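Local coordinates for protein similarities with probable monooxygenase (Photorhabdus luminescens, PDB 4HB9) that binds flavin-adenine dinucleotide and probably works as a flavin-dependent monooxygenase, possibly linked to stilbene epoxidation in the symbiosis between this bacterium and its nematode host, at residues A[222-228]-A[239-245]; A[165-169]-A[313-319]. All coordinates share one frame; numbering follows the deposited sequence.

Contact 1 of 2, residues A[222-228]-A[239-245]; sequences ISMWRAP and EIDNFIV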
loop_
_atom_site.group_PDB
_atom_site.type_symbol
_atom_site.label_atom_id
_atom_site.label_comp_id
_atom_site.label_asym_id
_atom_site.label_seq_id
_atom_site.Cartn_x
_atom_site.Cartn_y
_atom_site.Cartn_z
ATOM N N ILE A 222 -14.469 9.498 -4.201
ATOM C CA ILE A 222 -13.941 10.683 -3.514
ATOM C C ILE A 222 -13.710 10.388 -2.034
ATOM O O ILE A 222 -14.611 9.913 -1.346
ATOM C CB ILE A 222 -14.914 11.869 -3.632
ATOM C CG1 ILE A 222 -15.134 12.213 -5.109
ATOM C CG2 ILE A 222 -14.399 13.089 -2.871
ATOM C CD1 ILE A 222 -16.237 13.213 -5.367
ATOM N N SER A 223 -12.529 10.710 -1.523
ATOM C CA SER A 223 -12.263 10.519 -0.099
ATOM C C SER A 223 -11.265 11.539 0.363
ATOM O O SER A 223 -11.142 12.597 -0.275
ATOM C CB SER A 223 -11.788 9.085 0.162
ATOM O OG SER A 223 -11.725 8.818 1.562
HETATM N N MSE A 224 -10.546 11.247 1.453
HETATM C CA MSE A 224 -9.583 12.199 1.993
HETATM C C MSE A 224 -8.300 11.548 2.402
HETATM O O MSE A 224 -8.295 10.395 2.848
HETATM C CB MSE A 224 -10.217 12.891 3.203
HETATM C CG MSE A 224 -11.052 14.080 2.710
HETATM SE SE MSE A 224 -11.771 15.144 4.201
HETATM C CE MSE A 224 -10.062 15.705 4.968
ATOM N N TRP A 225 -7.207 12.274 2.226
ATOM C CA TRP A 225 -5.900 11.867 2.707
ATOM C C TRP A 225 -5.316 12.947 3.616
ATOM O O TRP A 225 -5.533 14.135 3.414
ATOM C CB TRP A 225 -4.920 11.740 1.567
ATOM C CG TRP A 225 -5.006 10.518 0.704
ATOM C CD1 TRP A 225 -5.510 9.298 1.020
ATOM C CD2 TRP A 225 -4.503 10.416 -0.640
ATOM N NE1 TRP A 225 -5.378 8.444 -0.069
ATOM C CE2 TRP A 225 -4.767 9.115 -1.091
ATOM C CE3 TRP A 225 -3.883 11.313 -1.507
ATOM C CZ2 TRP A 225 -4.418 8.694 -2.375
ATOM C CZ3 TRP A 225 -3.512 10.878 -2.769
ATOM C CH2 TRP A 225 -3.779 9.593 -3.182
ATOM N N ARG A 226 -4.493 12.513 4.552
ATOM C CA ARG A 226 -3.509 13.381 5.153
ATOM C C ARG A 226 -2.213 13.203 4.374
ATOM O O ARG A 226 -1.798 12.084 4.101
ATOM C CB ARG A 226 -3.406 13.075 6.641
ATOM C CG ARG A 226 -4.625 13.700 7.316
ATOM C CD ARG A 226 -4.600 13.626 8.782
ATOM N NE ARG A 226 -3.516 14.378 9.404
ATOM C CZ ARG A 226 -3.579 15.656 9.769
ATOM N NH1 ARG A 226 -4.652 16.392 9.482
ATOM N NH2 ARG A 226 -2.545 16.205 10.399
ATOM N N ALA A 227 -1.621 14.299 3.935
ATOM C CA ALA A 227 -0.475 14.235 3.043
ATOM C C ALA A 227 0.346 15.512 3.104
ATOM O O ALA A 227 -0.153 16.540 3.512
ATOM C CB ALA A 227 -0.951 13.979 1.620
ATOM N N PRO A 228 1.600 15.456 2.679
ATOM C CA PRO A 228 2.422 16.646 2.702
ATOM C C PRO A 228 2.060 17.683 1.614
ATOM O O PRO A 228 1.780 17.339 0.474
ATOM C CB PRO A 228 3.836 16.110 2.533
ATOM C CG PRO A 228 3.705 14.743 1.972
ATOM C CD PRO A 228 2.318 14.260 2.205
ATOM N N GLU A 239 4.978 19.341 5.917
ATOM C CA GLU A 239 3.807 20.060 6.387
ATOM C C GLU A 239 2.545 19.278 6.003
ATOM O O GLU A 239 2.172 19.209 4.832
ATOM C CB GLU A 239 3.772 21.468 5.763
ATOM C CG GLU A 239 2.572 22.295 6.165
ATOM C CD GLU A 239 2.496 23.621 5.414
ATOM O OE1 GLU A 239 3.431 23.955 4.644
ATOM O OE2 GLU A 239 1.488 24.330 5.608
ATOM N N ILE A 240 1.875 18.702 6.991
ATOM C CA ILE A 240 0.769 17.785 6.699
ATOM C C ILE A 240 -0.559 18.541 6.682
ATOM O O ILE A 240 -0.842 19.324 7.593
ATOM C CB ILE A 240 0.710 16.644 7.716
ATOM C CG1 ILE A 240 2.072 15.946 7.801
ATOM C CG2 ILE A 240 -0.417 15.674 7.358
ATOM C CD1 ILE A 240 2.556 15.302 6.513
ATOM N N ASP A 241 -1.351 18.321 5.638
ATOM C CA ASP A 241 -2.682 18.923 5.554
ATOM C C ASP A 241 -3.665 17.894 5.017
ATOM O O ASP A 241 -3.271 16.781 4.599
ATOM C CB ASP A 241 -2.639 20.163 4.659
ATOM C CG ASP A 241 -3.753 21.195 4.968
ATOM O OD1 ASP A 241 -4.634 20.976 5.837
ATOM O OD2 ASP A 241 -3.752 22.228 4.272
ATOM N N ASN A 242 -4.935 18.270 5.061
ATOM C CA ASN A 242 -6.023 17.504 4.493
ATOM C C ASN A 242 -6.125 17.739 2.991
ATOM O O ASN A 242 -6.058 18.892 2.515
ATOM C CB ASN A 242 -7.358 17.898 5.158
ATOM C CG ASN A 242 -7.333 17.753 6.669
ATOM O OD1 ASN A 242 -7.469 18.736 7.406
ATOM N ND2 ASN A 242 -7.171 16.541 7.138
ATOM N N PHE A 243 -6.275 16.634 2.256
ATOM C CA PHE A 243 -6.459 16.660 0.824
ATOM C C PHE A 243 -7.708 15.866 0.496
ATOM O O PHE A 243 -7.918 14.782 1.069
ATOM C CB PHE A 243 -5.264 16.012 0.106
ATOM C CG PHE A 243 -4.060 16.900 0.028
ATOM C CD1 PHE A 243 -3.772 17.605 -1.128
ATOM C CD2 PHE A 243 -3.214 17.033 1.120
ATOM C CE1 PHE A 243 -2.680 18.445 -1.202
ATOM C CE2 PHE A 243 -2.136 17.908 1.065
ATOM C CZ PHE A 243 -1.856 18.586 -0.111
ATOM N N ILE A 244 -8.510 16.377 -0.442
ATOM C CA ILE A 244 -9.518 15.537 -1.073
ATOM C C ILE A 244 -8.778 14.687 -2.098
ATOM O O ILE A 244 -7.917 15.180 -2.838
ATOM C CB ILE A 244 -10.661 16.352 -1.723
ATOM C CG1 ILE A 244 -11.382 17.146 -0.644
ATOM C CG2 ILE A 244 -11.629 15.431 -2.461
ATOM C CD1 ILE A 244 -12.579 17.946 -1.119
ATOM N N VAL A 245 -9.072 13.403 -2.105
ATOM C CA VAL A 245 -8.532 12.534 -3.108
ATOM C C VAL A 245 -9.681 12.116 -3.988
ATOM O O VAL A 245 -10.756 11.764 -3.492
ATOM C CB VAL A 245 -7.745 11.320 -2.534
ATOM C CG1 VAL A 245 -8.469 10.587 -1.411
ATOM C CG2 VAL A 245 -7.386 10.339 -3.652
HETATM O O HOH W 1 -7.857 15.223 9.374
#
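With chi1 at 47°, V245 tucks CG1 between its own backbone N and carbonyl carbon, against the backbone of S223, and sends CG2 over the indole of W225. That methyl lies 3.7 Å from the centroid of the six-membered ring of W225, nearly on the ring normal, a CH-pi contact; the branch at CB lets one residue serve both neighbours. On the same face of the sheet, A227 CB packs 3.8 Å from F243 CD2, a small neighbour for a bulky ring, while the carbonyl oxygens of A227 and W225 lie at the ring edge.

On the other face, M224, a selenomethionine, bends at chi3 (62°) and brings CE to 3.5 Å from N242 CB. R226 and N242 run side by side, their guanidinium and amide planes 64° apart. R226 NH1 and N242 ND2, both donors, share a water instead of bonding; it accepts firmly from N242 ND2 at 2.7 Å and weakly from R226 NH1. I240 CG2 covers one guanidinium face, 3.7 Å from R226 NH2.

Six backbone bonds join the antiparallel strands, and P228, lacking an N-H, sits at a non-hydrogen-bonded pair. The chemistry thus differs by face: beside FAD-touching W225 the pairs are apolar, though F243 also makes a cation-pi contact with R189 and D241 a salt bridge with R191, while the R226 face mixes aliphatic groups with two donors sharing one water.

Contact 2 of 2, residues A[165-169]-A[313-319]; sequences NSKVR and VTLLGDA. With FAD (flavin-adenine dinucleotide), chain B.
S166 meets A319 first, CB to CB at a tight 3.5 Å; the small side chains of both residues let the backbones come this near. S166 is the N-cap residue of helix 167-172: its OG accepts from R169 N at 2.9 Å in an almost straight bond, and is also hydrogen-bonded to D162. Next, V168 directs CG1 into the apolar side of strand 313-315, 3.6 Å from L315 CD2 and a little farther from V313 CG1; its branched side chain and that of L315 lie alongside each other, pointing opposite ways, beside F132.

R169 extends CG away from its backbone N (chi1 -175°), then bends at chi3, so that its aliphatic part crosses L315 CD1 and its head turns back to A319. There R169 NH2 gives A319 O a 2.7 Å bond, with the oxygen in the guanidinium plane but the donor 38° above the carbonyl plane. The same NH2 bonds S164 O, so one buried nitrogen ties two backbone carbonyls.

Just before A319 the chain holds the cofactor. G317, with positive phi and no side chain, admits FAD O2P to 3.3 Å from its CA; D318 N donates to FAD O2P at 2.8 Å, and D318 OD2 accepts from the ribityl FAD O3' at 2.9 Å. The pairing fits the DG motif (D162 to R169) meeting the GD motif (G317-D318) of flavoprotein aromatic hydroxylases.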
loop_
_atom_site.group_PDB
_atom_site.type_symbol
_atom_site.label_atom_id
_atom_site.label_comp_id
_atom_site.label_asym_id
_atom_site.label_seq_id
_atom_site.Cartn_x
_atom_site.Cartn_y
_atom_site.Cartn_z
ATOM N N ASN A 165 6.930 -5.621 -7.490
ATOM C CA ASN A 165 7.811 -6.271 -8.484
ATOM C C ASN A 165 8.982 -6.995 -7.819
ATOM O O ASN A 165 10.106 -6.988 -8.324
ATOM C CB ASN A 165 8.373 -5.241 -9.482
ATOM C CG ASN A 165 7.279 -4.399 -10.134
ATOM O OD1 ASN A 165 6.228 -4.914 -10.521
ATOM N ND2 ASN A 165 7.517 -3.098 -10.242
ATOM N N SER A 166 8.700 -7.610 -6.678
ATOM C CA SER A 166 9.693 -8.265 -5.845
ATOM C C SER A 166 10.613 -9.220 -6.598
ATOM O O SER A 166 10.146 -10.205 -7.168
ATOM C CB SER A 166 8.937 -9.045 -4.780
ATOM O OG SER A 166 9.710 -10.003 -4.111
ATOM N N LYS A 167 11.908 -8.941 -6.577
ATOM C CA LYS A 167 12.896 -9.868 -7.152
ATOM C C LYS A 167 12.997 -11.151 -6.346
ATOM O O LYS A 167 13.310 -12.197 -6.898
ATOM C CB LYS A 167 14.289 -9.238 -7.238
ATOM C CG LYS A 167 14.390 -8.003 -8.105
ATOM C CD LYS A 167 13.847 -8.197 -9.506
ATOM C CE LYS A 167 13.886 -6.887 -10.295
ATOM N NZ LYS A 167 15.258 -6.289 -10.333
ATOM N N VAL A 168 12.726 -11.081 -5.044
ATOM C CA VAL A 168 12.725 -12.282 -4.225
ATOM C C VAL A 168 11.640 -13.221 -4.713
ATOM O O VAL A 168 11.910 -14.407 -4.893
ATOM C CB VAL A 168 12.540 -11.996 -2.723
ATOM C CG1 VAL A 168 12.521 -13.298 -1.925
ATOM C CG2 VAL A 168 13.645 -11.090 -2.233
ATOM N N ARG A 169 10.419 -12.700 -4.903
ATOM C CA ARG A 169 9.307 -13.511 -5.427
ATOM C C ARG A 169 9.633 -14.052 -6.819
ATOM O O ARG A 169 9.340 -15.214 -7.135
ATOM C CB ARG A 169 7.988 -12.714 -5.530
ATOM C CG ARG A 169 6.802 -13.588 -5.971
ATOM C CD ARG A 169 5.641 -12.847 -6.621
ATOM N NE ARG A 169 6.010 -12.038 -7.790
ATOM C CZ ARG A 169 5.918 -10.708 -7.865
ATOM N NH1 ARG A 169 6.268 -10.075 -8.977
ATOM N NH2 ARG A 169 5.493 -9.995 -6.832
ATOM N N VAL A 313 12.986 -19.406 2.818
ATOM C CA VAL A 313 12.688 -18.158 2.081
ATOM C C VAL A 313 11.177 -18.022 2.094
ATOM O O VAL A 313 10.429 -19.003 1.791
ATOM C CB VAL A 313 13.144 -18.221 0.600
ATOM C CG1 VAL A 313 12.763 -16.959 -0.155
ATOM C CG2 VAL A 313 14.643 -18.461 0.482
ATOM N N THR A 314 10.697 -16.824 2.439
ATOM C CA THR A 314 9.279 -16.543 2.333
ATOM C C THR A 314 9.036 -15.081 1.898
ATOM O O THR A 314 9.966 -14.362 1.603
ATOM C CB THR A 314 8.516 -16.931 3.618
ATOM O OG1 THR A 314 7.120 -16.944 3.366
ATOM C CG2 THR A 314 8.781 -16.027 4.769
ATOM N N LEU A 315 7.774 -14.691 1.805
ATOM C CA LEU A 315 7.411 -13.371 1.261
ATOM C C LEU A 315 6.368 -12.716 2.114
ATOM O O LEU A 315 5.615 -13.425 2.793
ATOM C CB LEU A 315 6.839 -13.520 -0.152
ATOM C CG LEU A 315 7.798 -14.146 -1.166
ATOM C CD1 LEU A 315 7.037 -14.565 -2.414
ATOM C CD2 LEU A 315 8.957 -13.243 -1.508
ATOM N N LEU A 316 6.290 -11.376 2.052
ATOM C CA LEU A 316 5.157 -10.678 2.645
ATOM C C LEU A 316 4.801 -9.399 1.909
ATOM O O LEU A 316 5.538 -8.948 1.066
ATOM C CB LEU A 316 5.316 -10.429 4.151
ATOM C CG LEU A 316 6.247 -9.422 4.778
ATOM C CD1 LEU A 316 5.826 -7.963 4.570
ATOM C CD2 LEU A 316 6.277 -9.719 6.270
ATOM N N GLY A 317 3.624 -8.877 2.199
ATOM C CA GLY A 317 3.176 -7.630 1.605
ATOM C C GLY A 317 2.861 -7.745 0.131
ATOM O O GLY A 317 2.418 -8.803 -0.337
ATOM N N ASP A 318 3.081 -6.639 -0.590
ATOM C CA ASP A 318 2.837 -6.549 -2.035
ATOM C C ASP A 318 3.642 -7.558 -2.858
ATOM O O ASP A 318 3.173 -7.990 -3.915
ATOM C CB ASP A 318 3.083 -5.131 -2.552
ATOM C CG ASP A 318 1.953 -4.142 -2.164
ATOM O OD1 ASP A 318 0.936 -4.571 -1.584
ATOM O OD2 ASP A 318 2.091 -2.928 -2.447
ATOM N N ALA A 319 4.811 -7.959 -2.364
ATOM C CA ALA A 319 5.601 -9.027 -2.981
ATOM C C ALA A 319 4.774 -10.255 -3.325
ATOM O O ALA A 319 5.060 -10.939 -4.315
ATOM C CB ALA A 319 6.779 -9.420 -2.094
HETATM P PA FAD B . 6.436 -1.195 0.135
HETATM O O1A FAD B . 5.848 -0.437 1.296
HETATM O O2A FAD B . 6.350 -0.781 -1.294
HETATM O O5B FAD B . 7.971 -1.496 0.477
HETATM C C5B FAD B . 8.825 -2.180 -0.420
HETATM C C4B FAD B . 10.228 -1.768 -0.019
HETATM O O4B FAD B . 11.169 -2.637 -0.675
HETATM C C3B FAD B . 10.578 -0.318 -0.407
HETATM O O3B FAD B . 11.219 0.373 0.667
HETATM C C2B FAD B . 11.505 -0.520 -1.588
HETATM O O2B FAD B . 12.454 0.510 -1.799
HETATM C C1B FAD B . 12.201 -1.832 -1.199
HETATM N N9A FAD B . 12.808 -2.588 -2.296
HETATM C C8A FAD B . 12.256 -2.890 -3.502
HETATM N N7A FAD B . 13.093 -3.675 -4.239
HETATM C C5A FAD B . 14.196 -3.863 -3.482
HETATM C C6A FAD B . 15.467 -4.586 -3.681
HETATM N N6A FAD B . 15.647 -5.212 -4.867
HETATM N N1A FAD B . 16.385 -4.552 -2.694
HETATM C C2A FAD B . 16.142 -3.917 -1.525
HETATM N N3A FAD B . 15.007 -3.237 -1.265
HETATM C C4A FAD B . 14.007 -3.181 -2.206
HETATM N N1 FAD B . -2.906 0.672 1.496
HETATM C C2 FAD B . -3.829 0.653 2.485
HETATM O O2 FAD B . -3.965 -0.367 3.246
HETATM N N3 FAD B . -4.618 1.724 2.692
HETATM C C4 FAD B . -4.610 2.832 1.944
HETATM O O4 FAD B . -5.394 3.783 2.204
HETATM C C4X FAD B . -3.666 2.909 0.825
HETATM N N5 FAD B . -3.576 4.006 0.019
HETATM C C5X FAD B . -2.691 4.017 -1.004
HETATM C C6 FAD B . -2.605 5.116 -1.850
HETATM C C7 FAD B . -1.692 5.153 -2.907
HETATM C C7M FAD B . -1.598 6.354 -3.829
HETATM C C8 FAD B . -0.808 4.000 -3.143
HETATM C C8M FAD B . 0.200 4.014 -4.272
HETATM C C9 FAD B . -0.889 2.896 -2.300
HETATM C C9A FAD B . -1.790 2.847 -1.236
HETATM N N10 FAD B . -1.869 1.722 -0.386
HETATM C C10 FAD B . -2.800 1.717 0.647
HETATM C "C1'" FAD B . -1.042 0.515 -0.591
HETATM C "C2'" FAD B . 0.225 0.502 0.261
HETATM O "O2'" FAD B . 0.937 1.721 0.136
HETATM C "C3'" FAD B . 1.114 -0.654 -0.192
HETATM O "O3'" FAD B . 0.296 -1.805 -0.401
HETATM C "C4'" FAD B . 2.157 -0.974 0.868
HETATM O "O4'" FAD B . 3.196 -0.019 0.752
HETATM C "C5'" FAD B . 2.747 -2.358 0.702
HETATM O "O5'" FAD B . 3.695 -2.533 1.735
HETATM P P FAD B . 5.022 -3.378 1.393
HETATM O O1P FAD B . 5.850 -3.289 2.652
HETATM O O2P FAD B . 4.616 -4.715 0.831
HETATM O O3P FAD B . 5.781 -2.660 0.175
#

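The two contacts share no helix or strand and lie on opposite sides of the chain's centre, their own centres about 29 Å apart, yet both reach the same FAD. Contact 2 is wholly buried and joins segments distant in sequence at one edge strand, 313-315, of the parallel, Rossmann-type sheet; it handles the cofactor's pyrophosphate and ribityl chain by polar bonds. Contact 1, nested within the loop that contact 2 closes, is a local hairpin of the mixed sheet and only partly buried. It meets FAD through an aromatic side chain. Regular backbone ladders dominate contact 1, whereas contact 2 depends on a helix cap, an arginine and close small-residue packing.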